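Local coordinates for vaginolysin (Gardnerella vaginalis, PDB 5IMY), which probably binds cholesterol in host membranes and lyses cells by forming pores, as a secreted toxin of the cholesterol-dependent cytolysin family, at residues S275-A281 against F297-L301; Y390-Y395 against K443-K447; I396-E400 against I431-G435. One frame throughout, in Å; residues are numbered along the deposited sequence.

Contact 1 (S275-A281 against F297-L301); sequences STDFQAA and FHRIL
Ala281 and Phe297 form the tight part of this contact. Ala281 CA lies over one face of the Phe297 ring, 4.2 Å from its centroid and 20° off the ring normal, a CH-pi contact. Ala281 CB reaches Phe297 CB at 3.7 Å, where a small side chain lets the two backbones come close. Ala280 CB adds a lighter touch at Phe297 CZ. Ile300 continues the apolar patch. Its CG2 meets Phe278 CD1 at 3.5 Å, arriving at the ring edge and in the ring plane. With chi1 at -55°, CG2 lies anti to the backbone N and faces Phe278, while the CG1 branch carries CD1 toward Ser275.

That last touch is looser, Ser275 CB to Ile300 CD1 at 3.9 Å. Asp277 forms the partly exposed, polar rim of the Phe297 ring. Its OD2 sits in plane at the ring edge, 3.6 Å from Phe297 CE1. Asp277 holds the N-cap position of helix 278-286, but its carboxylate makes no capping bond.

A different protein of the assembly packs on Asp277 and Ala280. Phe278 also rests on Thr304 and on Gln208 of strand 208-223. Leu301 CD2 reaches Ala281 CB and touches Ile291 in the loop joining helices 278-286 and 298-301.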
loop_
_atom_site.group_PDB
_atom_site.type_symbol
_atom_site.label_atom_id
_atom_site.label_comp_id
_atom_site.label_asym_id
_atom_site.label_seq_id
_atom_site.Cartn_x
_atom_site.Cartn_y
_atom_site.Cartn_z
ATOM N N SER A 275 1.203 -11.840 12.042
ATOM C CA SER A 275 1.789 -12.101 10.738
ATOM C C SER A 275 0.716 -12.211 9.666
ATOM O O SER A 275 -0.367 -12.753 9.905
ATOM C CB SER A 275 2.607 -13.394 10.777
ATOM O OG SER A 275 2.983 -13.802 9.475
ATOM N N THR A 276 1.025 -11.693 8.483
ATOM C CA THR A 276 0.331 -12.121 7.278
ATOM C C THR A 276 0.710 -13.584 7.047
ATOM O O THR A 276 1.357 -14.222 7.880
ATOM C CB THR A 276 0.680 -11.215 6.098
ATOM O OG1 THR A 276 -0.048 -11.639 4.939
ATOM C CG2 THR A 276 2.174 -11.249 5.798
ATOM N N ASP A 277 0.301 -14.149 5.915
ATOM C CA ASP A 277 0.516 -15.561 5.610
ATOM C C ASP A 277 -0.256 -16.481 6.548
ATOM O O ASP A 277 -0.194 -17.705 6.377
ATOM C CB ASP A 277 2.002 -15.956 5.662
ATOM C CG ASP A 277 2.811 -15.347 4.536
ATOM O OD1 ASP A 277 3.264 -14.190 4.681
ATOM O OD2 ASP A 277 3.004 -16.027 3.507
ATOM N N PHE A 278 -0.977 -15.942 7.535
ATOM C CA PHE A 278 -1.728 -16.787 8.458
ATOM C C PHE A 278 -2.784 -17.598 7.720
ATOM O O PHE A 278 -2.899 -18.814 7.913
ATOM C CB PHE A 278 -2.371 -15.925 9.544
ATOM C CG PHE A 278 -3.231 -16.699 10.501
ATOM C CD1 PHE A 278 -2.682 -17.690 11.296
ATOM C CD2 PHE A 278 -4.586 -16.434 10.609
ATOM C CE1 PHE A 278 -3.467 -18.406 12.176
ATOM C CE2 PHE A 278 -5.377 -17.146 11.490
ATOM C CZ PHE A 278 -4.816 -18.133 12.276
ATOM N N GLN A 279 -3.567 -16.939 6.861
ATOM C CA GLN A 279 -4.593 -17.647 6.103
ATOM C C GLN A 279 -3.980 -18.734 5.230
ATOM O O GLN A 279 -4.522 -19.842 5.133
ATOM C CB GLN A 279 -5.392 -16.665 5.248
ATOM C CG GLN A 279 -6.355 -15.796 6.039
ATOM C CD GLN A 279 -7.505 -15.275 5.194
ATOM O OE1 GLN A 279 -8.606 -15.059 5.699
ATOM N NE2 GLN A 279 -7.256 -15.068 3.904
ATOM N N ALA A 280 -2.853 -18.439 4.581
ATOM C CA ALA A 280 -2.205 -19.442 3.744
ATOM C C ALA A 280 -1.632 -20.580 4.580
ATOM O O ALA A 280 -1.596 -21.727 4.120
ATOM C CB ALA A 280 -1.105 -18.795 2.904
ATOM N N ALA A 281 -1.186 -20.290 5.803
ATOM C CA ALA A 281 -0.638 -21.335 6.659
ATOM C C ALA A 281 -1.727 -22.301 7.109
ATOM O O ALA A 281 -1.555 -23.522 7.042
ATOM C CB ALA A 281 0.063 -20.711 7.867
ATOM N N PHE A 297 5.809 -21.390 7.324
ATOM C CA PHE A 297 4.548 -21.428 8.053
ATOM C C PHE A 297 4.669 -22.189 9.362
ATOM O O PHE A 297 3.776 -22.085 10.209
ATOM C CB PHE A 297 3.456 -22.085 7.205
ATOM C CG PHE A 297 3.200 -21.401 5.894
ATOM C CD1 PHE A 297 3.101 -20.023 5.815
ATOM C CD2 PHE A 297 3.053 -22.146 4.736
ATOM C CE1 PHE A 297 2.859 -19.402 4.604
ATOM C CE2 PHE A 297 2.814 -21.531 3.525
ATOM C CZ PHE A 297 2.717 -20.158 3.459
ATOM N N HIS A 298 5.748 -22.954 9.533
ATOM C CA HIS A 298 5.904 -23.790 10.715
ATOM C C HIS A 298 5.687 -22.985 11.988
ATOM O O HIS A 298 4.961 -23.414 12.889
ATOM C CB HIS A 298 7.293 -24.432 10.708
ATOM C CG HIS A 298 7.461 -25.511 11.730
ATOM N ND1 HIS A 298 8.370 -25.423 12.762
ATOM C CD2 HIS A 298 6.834 -26.701 11.881
ATOM C CE1 HIS A 298 8.295 -26.513 13.505
ATOM N NE2 HIS A 298 7.371 -27.305 12.991
ATOM N N ARG A 299 6.288 -21.796 12.067
ATOM C CA ARG A 299 6.241 -21.026 13.308
ATOM C C ARG A 299 4.830 -20.546 13.622
ATOM O O ARG A 299 4.448 -20.483 14.796
ATOM C CB ARG A 299 7.200 -19.836 13.228
ATOM C CG ARG A 299 8.554 -20.178 12.632
ATOM C CD ARG A 299 9.642 -19.222 13.085
ATOM N NE ARG A 299 9.354 -17.836 12.719
ATOM C CZ ARG A 299 9.710 -17.265 11.571
ATOM N NH1 ARG A 299 10.373 -17.951 10.647
ATOM N NH2 ARG A 299 9.399 -15.996 11.344
ATOM N N ILE A 300 4.044 -20.205 12.600
ATOM C CA ILE A 300 2.671 -19.773 12.836
ATOM C C ILE A 300 1.844 -20.921 13.400
ATOM O O ILE A 300 1.016 -20.724 14.297
ATOM C CB ILE A 300 2.054 -19.218 11.539
ATOM C CG1 ILE A 300 2.925 -18.098 10.955
ATOM C CG2 ILE A 300 0.633 -18.720 11.786
ATOM C CD1 ILE A 300 3.298 -17.003 11.943
ATOM N N LEU A 301 2.058 -22.136 12.893
ATOM C CA LEU A 301 1.223 -23.267 13.278
ATOM C C LEU A 301 1.590 -23.845 14.639
ATOM O O LEU A 301 0.796 -24.606 15.202
ATOM C CB LEU A 301 1.297 -24.350 12.198
ATOM C CG LEU A 301 0.779 -23.913 10.819
ATOM C CD1 LEU A 301 0.936 -25.029 9.807
ATOM C CD2 LEU A 301 -0.680 -23.466 10.877
#

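Contact 2 (Y390-Y395 against K443-K447); sequences YVARYY and KLVEK
Lys443 O takes the shortest sound bond here, from Tyr395 N at 2.8 Å. Tyr394 CA also approaches Lys443 O, in a CA-H...O contact. The return bond from Lys443 N to Tyr395 O is weak in angle. Together they make Tyr395 and Lys443 an antiparallel hydrogen-bonded pair. Further along, Val391 O receives Lys447 N at 2.9 Å. Between these points the pairing is irregular. Ala392 and Glu446 form a single bridge, and Arg393 N makes a weak bond of 3.4 Å to Val445 O.

Leu444 fills the middle. Its CD1 lies over one face of the Tyr394 ring, 3.9 Å from the centroid, and the two side chains run side by side. Leu444 CD1 also meets Ala392 CB at 3.7 Å.

The contact belongs to the C-terminal beta-sandwich domain of the cytolysins. Glu446 and Lys447 begin the Trp-rich undecapeptide loop of the family, so the extended 390-395 segment borders the base of that loop.

Glu446 OE1 stands over the face of the Tyr390 ring, 3.1 Å from Tyr390 CG, and also makes a weak bond to Thr478. Tyr390 CG lies between its own backbone N and carbonyl carbon (chi1 49°), which turns the ring toward Glu446. Tyr390 OH bonds to Trp475 O. Val391 CG2 packs on Lys447 CE at 3.8 Å, and Arg393 makes a cation-pi contact with Trp455 of the loop.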
loop_
_atom_site.group_PDB
_atom_site.type_symbol
_atom_site.label_atom_id
_atom_site.label_comp_id
_atom_site.label_asym_id
_atom_site.label_seq_id
_atom_site.Cartn_x
_atom_site.Cartn_y
_atom_site.Cartn_z
ATOM N N TYR A 390 44.755 -0.326 12.878
ATOM C CA TYR A 390 44.646 0.354 11.595
ATOM C C TYR A 390 43.380 1.196 11.607
ATOM O O TYR A 390 42.480 0.982 12.423
ATOM C CB TYR A 390 44.613 -0.632 10.422
ATOM C CG TYR A 390 43.632 -1.770 10.595
ATOM C CD1 TYR A 390 42.264 -1.559 10.484
ATOM C CD2 TYR A 390 44.075 -3.059 10.861
ATOM C CE1 TYR A 390 41.364 -2.596 10.640
ATOM C CE2 TYR A 390 43.185 -4.103 11.017
ATOM C CZ TYR A 390 41.831 -3.867 10.906
ATOM O OH TYR A 390 40.937 -4.904 11.061
ATOM N N VAL A 391 43.322 2.151 10.688
ATOM C CA VAL A 391 42.132 2.976 10.518
ATOM C C VAL A 391 41.120 2.213 9.678
ATOM O O VAL A 391 41.479 1.490 8.741
ATOM C CB VAL A 391 42.494 4.323 9.870
ATOM C CG1 VAL A 391 41.266 5.220 9.789
ATOM C CG2 VAL A 391 43.606 5.006 10.648
ATOM N N ALA A 392 39.843 2.367 10.019
ATOM C CA ALA A 392 38.764 1.712 9.301
ATOM C C ALA A 392 37.654 2.713 9.019
ATOM O O ALA A 392 37.522 3.738 9.694
ATOM C CB ALA A 392 38.202 0.522 10.089
ATOM N N ARG A 393 36.859 2.398 8.000
ATOM C CA ARG A 393 35.659 3.147 7.666
ATOM C C ARG A 393 34.510 2.162 7.509
ATOM O O ARG A 393 34.706 0.947 7.516
ATOM C CB ARG A 393 35.849 3.971 6.385
ATOM C CG ARG A 393 36.826 5.122 6.545
ATOM C CD ARG A 393 36.796 6.055 5.349
ATOM N NE ARG A 393 37.507 5.508 4.198
ATOM C CZ ARG A 393 37.648 6.143 3.039
ATOM N NH1 ARG A 393 37.124 7.351 2.872
ATOM N NH2 ARG A 393 38.313 5.569 2.045
ATOM N N TYR A 394 33.297 2.682 7.395
ATOM C CA TYR A 394 32.133 1.844 7.165
ATOM C C TYR A 394 31.318 2.409 6.014
ATOM O O TYR A 394 31.243 3.624 5.819
ATOM C CB TYR A 394 31.257 1.724 8.427
ATOM C CG TYR A 394 31.856 0.858 9.518
ATOM C CD1 TYR A 394 31.795 -0.530 9.444
ATOM C CD2 TYR A 394 32.472 1.425 10.626
ATOM C CE1 TYR A 394 32.334 -1.324 10.442
ATOM C CE2 TYR A 394 33.016 0.638 11.626
ATOM C CZ TYR A 394 32.945 -0.735 11.527
ATOM O OH TYR A 394 33.485 -1.522 12.521
ATOM N N TYR A 395 30.724 1.510 5.235
ATOM C CA TYR A 395 29.814 1.878 4.151
ATOM C C TYR A 395 28.597 0.965 4.252
ATOM O O TYR A 395 28.658 -0.209 3.872
ATOM C CB TYR A 395 30.493 1.768 2.791
ATOM C CG TYR A 395 31.636 2.742 2.614
ATOM C CD1 TYR A 395 31.400 4.048 2.205
ATOM C CD2 TYR A 395 32.945 2.358 2.862
ATOM C CE1 TYR A 395 32.440 4.943 2.044
ATOM C CE2 TYR A 395 33.990 3.244 2.703
ATOM C CZ TYR A 395 33.733 4.536 2.295
ATOM O OH TYR A 395 34.771 5.424 2.136
ATOM N N LYS A 443 30.119 -2.687 4.292
ATOM C CA LYS A 443 31.494 -2.771 3.812
ATOM C C LYS A 443 32.392 -2.037 4.801
ATOM O O LYS A 443 31.996 -1.005 5.351
ATOM C CB LYS A 443 31.627 -2.165 2.404
ATOM C CG LYS A 443 32.901 -2.553 1.663
ATOM C CD LYS A 443 32.870 -2.081 0.212
ATOM C CE LYS A 443 33.566 -0.740 0.035
ATOM N NZ LYS A 443 33.249 -0.104 -1.277
ATOM N N LEU A 444 33.600 -2.566 5.026
ATOM C CA LEU A 444 34.476 -2.066 6.085
ATOM C C LEU A 444 35.708 -1.342 5.551
ATOM O O LEU A 444 35.874 -0.154 5.824
ATOM C CB LEU A 444 34.892 -3.227 7.004
ATOM C CG LEU A 444 35.884 -2.922 8.129
ATOM C CD1 LEU A 444 35.518 -1.658 8.865
ATOM C CD2 LEU A 444 35.951 -4.078 9.109
ATOM N N VAL A 445 36.587 -2.030 4.821
ATOM C CA VAL A 445 37.829 -1.471 4.275
ATOM C C VAL A 445 38.703 -0.846 5.363
ATOM O O VAL A 445 38.201 -0.276 6.338
ATOM C CB VAL A 445 37.550 -0.459 3.136
ATOM C CG1 VAL A 445 36.445 -0.966 2.212
ATOM C CG2 VAL A 445 37.235 0.966 3.637
ATOM N N GLU A 446 40.025 -0.946 5.194
ATOM C CA GLU A 446 40.990 -0.461 6.172
ATOM C C GLU A 446 42.117 0.278 5.463
ATOM O O GLU A 446 42.477 -0.052 4.330
ATOM C CB GLU A 446 41.583 -1.609 7.000
ATOM C CG GLU A 446 42.355 -2.640 6.174
ATOM C CD GLU A 446 43.664 -3.056 6.818
ATOM O OE1 GLU A 446 44.258 -2.242 7.558
ATOM O OE2 GLU A 446 44.103 -4.200 6.578
ATOM N N LYS A 447 42.679 1.277 6.144
ATOM C CA LYS A 447 43.778 2.053 5.576
ATOM C C LYS A 447 45.057 1.226 5.601
ATOM O O LYS A 447 45.551 0.865 6.675
ATOM C CB LYS A 447 43.969 3.358 6.346
ATOM C CG LYS A 447 45.045 4.273 5.751
ATOM C CD LYS A 447 45.504 5.352 6.729
ATOM C CE LYS A 447 46.278 4.772 7.911
ATOM N NZ LYS A 447 47.752 4.952 7.785
#

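Contact 3 (I396-E400 against I431-G435); sequences IYWDE and IQFKG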
loop_
_atom_site.group_PDB
_atom_site.type_symbol
_atom_site.label_atom_id
_atom_site.label_comp_id
_atom_site.label_asym_id
_atom_site.label_seq_id
_atom_site.Cartn_x
_atom_site.Cartn_y
_atom_site.Cartn_z
ATOM N N ILE A 396 27.499 1.506 4.773
ATOM C CA ILE A 396 26.297 0.735 5.060
ATOM C C ILE A 396 25.123 1.411 4.364
ATOM O O ILE A 396 24.877 2.606 4.573
ATOM C CB ILE A 396 26.046 0.617 6.573
ATOM C CG1 ILE A 396 27.180 -0.184 7.223
ATOM C CG2 ILE A 396 24.691 -0.036 6.861
ATOM C CD1 ILE A 396 27.150 -0.201 8.738
ATOM N N TYR A 397 24.401 0.649 3.543
ATOM C CA TYR A 397 23.225 1.141 2.841
ATOM C C TYR A 397 22.087 0.142 3.003
ATOM O O TYR A 397 22.300 -1.037 3.295
ATOM C CB TYR A 397 23.501 1.357 1.347
ATOM C CG TYR A 397 24.806 2.061 1.041
ATOM C CD1 TYR A 397 24.834 3.421 0.765
ATOM C CD2 TYR A 397 26.003 1.361 1.021
ATOM C CE1 TYR A 397 26.023 4.066 0.481
ATOM C CE2 TYR A 397 27.195 1.997 0.739
ATOM C CZ TYR A 397 27.199 3.346 0.470
ATOM O OH TYR A 397 28.387 3.977 0.189
ATOM N N TRP A 398 20.867 0.633 2.803
ATOM C CA TRP A 398 19.686 -0.219 2.824
ATOM C C TRP A 398 18.564 0.502 2.091
ATOM O O TRP A 398 18.633 1.707 1.836
ATOM C CB TRP A 398 19.275 -0.575 4.257
ATOM C CG TRP A 398 18.798 0.591 5.063
ATOM C CD1 TRP A 398 17.512 1.023 5.193
ATOM C CD2 TRP A 398 19.599 1.474 5.858
ATOM N NE1 TRP A 398 17.461 2.119 6.020
ATOM C CE2 TRP A 398 18.729 2.417 6.441
ATOM C CE3 TRP A 398 20.969 1.560 6.132
ATOM C CZ2 TRP A 398 19.181 3.432 7.279
ATOM C CZ3 TRP A 398 21.416 2.571 6.966
ATOM C CH2 TRP A 398 20.524 3.492 7.530
ATOM N N ASP A 399 17.522 -0.256 1.759
ATOM C CA ASP A 399 16.406 0.242 0.967
ATOM C C ASP A 399 15.151 0.336 1.822
ATOM O O ASP A 399 14.905 -0.519 2.681
ATOM C CB ASP A 399 16.147 -0.670 -0.237
ATOM C CG ASP A 399 17.279 -0.640 -1.243
ATOM O OD1 ASP A 399 17.836 0.452 -1.482
ATOM O OD2 ASP A 399 17.617 -1.709 -1.793
ATOM N N GLU A 400 14.362 1.379 1.582
ATOM C CA GLU A 400 13.082 1.587 2.256
ATOM C C GLU A 400 11.987 1.560 1.196
ATOM O O GLU A 400 11.820 2.522 0.439
ATOM C CB GLU A 400 13.082 2.902 3.034
ATOM C CG GLU A 400 13.568 2.760 4.469
ATOM C CD GLU A 400 14.002 4.080 5.079
ATOM O OE1 GLU A 400 13.600 5.142 4.558
ATOM O OE2 GLU A 400 14.750 4.052 6.079
ATOM N N ILE A 431 23.568 0.096 15.869
ATOM C CA ILE A 431 22.662 0.836 14.999
ATOM C C ILE A 431 21.292 0.176 15.054
ATOM O O ILE A 431 21.190 -1.055 15.056
ATOM C CB ILE A 431 23.185 0.884 13.547
ATOM C CG1 ILE A 431 24.577 1.521 13.500
ATOM C CG2 ILE A 431 22.225 1.667 12.656
ATOM C CD1 ILE A 431 25.369 1.163 12.259
ATOM N N GLN A 432 20.245 0.995 15.097
ATOM C CA GLN A 432 18.872 0.511 15.089
ATOM C C GLN A 432 18.297 0.584 13.682
ATOM O O GLN A 432 18.537 1.548 12.949
ATOM C CB GLN A 432 17.993 1.323 16.041
ATOM C CG GLN A 432 17.678 0.610 17.338
ATOM C CD GLN A 432 16.533 1.249 18.096
ATOM O OE1 GLN A 432 15.609 1.801 17.499
ATOM N NE2 GLN A 432 16.588 1.174 19.421
ATOM N N PHE A 433 17.530 -0.440 13.312
ATOM C CA PHE A 433 16.911 -0.521 11.996
ATOM C C PHE A 433 15.436 -0.849 12.145
ATOM O O PHE A 433 15.075 -1.782 12.870
ATOM C CB PHE A 433 17.589 -1.584 11.127
ATOM C CG PHE A 433 18.954 -1.197 10.653
ATOM C CD1 PHE A 433 19.110 -0.227 9.679
ATOM C CD2 PHE A 433 20.083 -1.805 11.174
ATOM C CE1 PHE A 433 20.364 0.135 9.237
ATOM C CE2 PHE A 433 21.343 -1.448 10.733
ATOM C CZ PHE A 433 21.484 -0.477 9.763
ATOM N N LYS A 434 14.592 -0.085 11.459
ATOM C CA LYS A 434 13.197 -0.473 11.312
ATOM C C LYS A 434 13.121 -1.871 10.712
ATOM O O LYS A 434 13.918 -2.234 9.842
ATOM C CB LYS A 434 12.458 0.527 10.423
ATOM C CG LYS A 434 12.355 1.925 11.011
ATOM C CD LYS A 434 12.350 2.986 9.921
ATOM C CE LYS A 434 12.349 4.386 10.512
ATOM N NZ LYS A 434 13.113 5.348 9.669
ATOM N N GLY A 435 12.160 -2.662 11.185
ATOM C CA GLY A 435 12.031 -4.030 10.717
ATOM C C GLY A 435 11.670 -4.157 9.250
ATOM O O GLY A 435 11.729 -5.270 8.711
#
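Phe433 and Trp398 make the main contact, a T-shaped pair. The edge of the Phe433 ring meets the face of the Trp398 six-membered ring, with centroids 4.8 Å apart and planes at 82°. Phe433 CE1 does most of the touching. It is 3.5 Å from Trp398 CE3 and sits over the indole, offset toward the rim. Trp398 carries its CG between the backbone N and the carbonyl carbon (chi1 66°), and its indole is thereby presented face-on to the phenyl edge.

The indole has a second tie. Trp398 NE1 gives a weak hydrogen bond of 3.3 Å to Glu400 OE2, which may help to fix the rotation of the ring. The other carboxylate oxygen, Glu400 OE1, is held by a salt bridge to Arg414. Lys434 NZ lies 4.2 Å from Glu400 OE2, beyond salt-bridge range, so any attraction is probably modest. This polar end is partly exposed, and Lys434 packs on Asn49 of the second subunit.

Ile396 works at the buried end. Its CG2 is 4.3 Å from Phe433 CZ. Its CD1 meets Ile431 CD1 tip to tip at 4.2 Å. Leu382 touches Ile396, Ile431 and Phe433, and Leu440 touches both aromatic rings.

Strands 396-400 and 431-433 run nearly parallel, 17° apart, with their axes 11.3 Å from each other. They lie in different sheets and meet through side chains alone, as the facing layers of a beta sandwich do.

Overall arrangement
Contact 1 is the most central and mostly buried; its centre is about 14 Å from the centre of the chain. The centres of contacts 2 and 3 lie far out, at about 54 and 37 Å, and both are partly buried. Contact 1 joins the start of helix 278-286, with the loop before it, to the short helix 298-301. It is mainly apolar, with Asp277 at its edge. Contacts 2 and 3 share the beta-sandwich domain, and segment 390-395 runs directly into 396-400. Contact 2 combines irregular backbone bonding with side-chain packing, beside the undecapeptide loop, which in this family probably engages the membrane. Contact 3 joins two sheets through aromatic and aliphatic side chains. The nearest atoms of contacts 1 and 3 are about 11 Å apart.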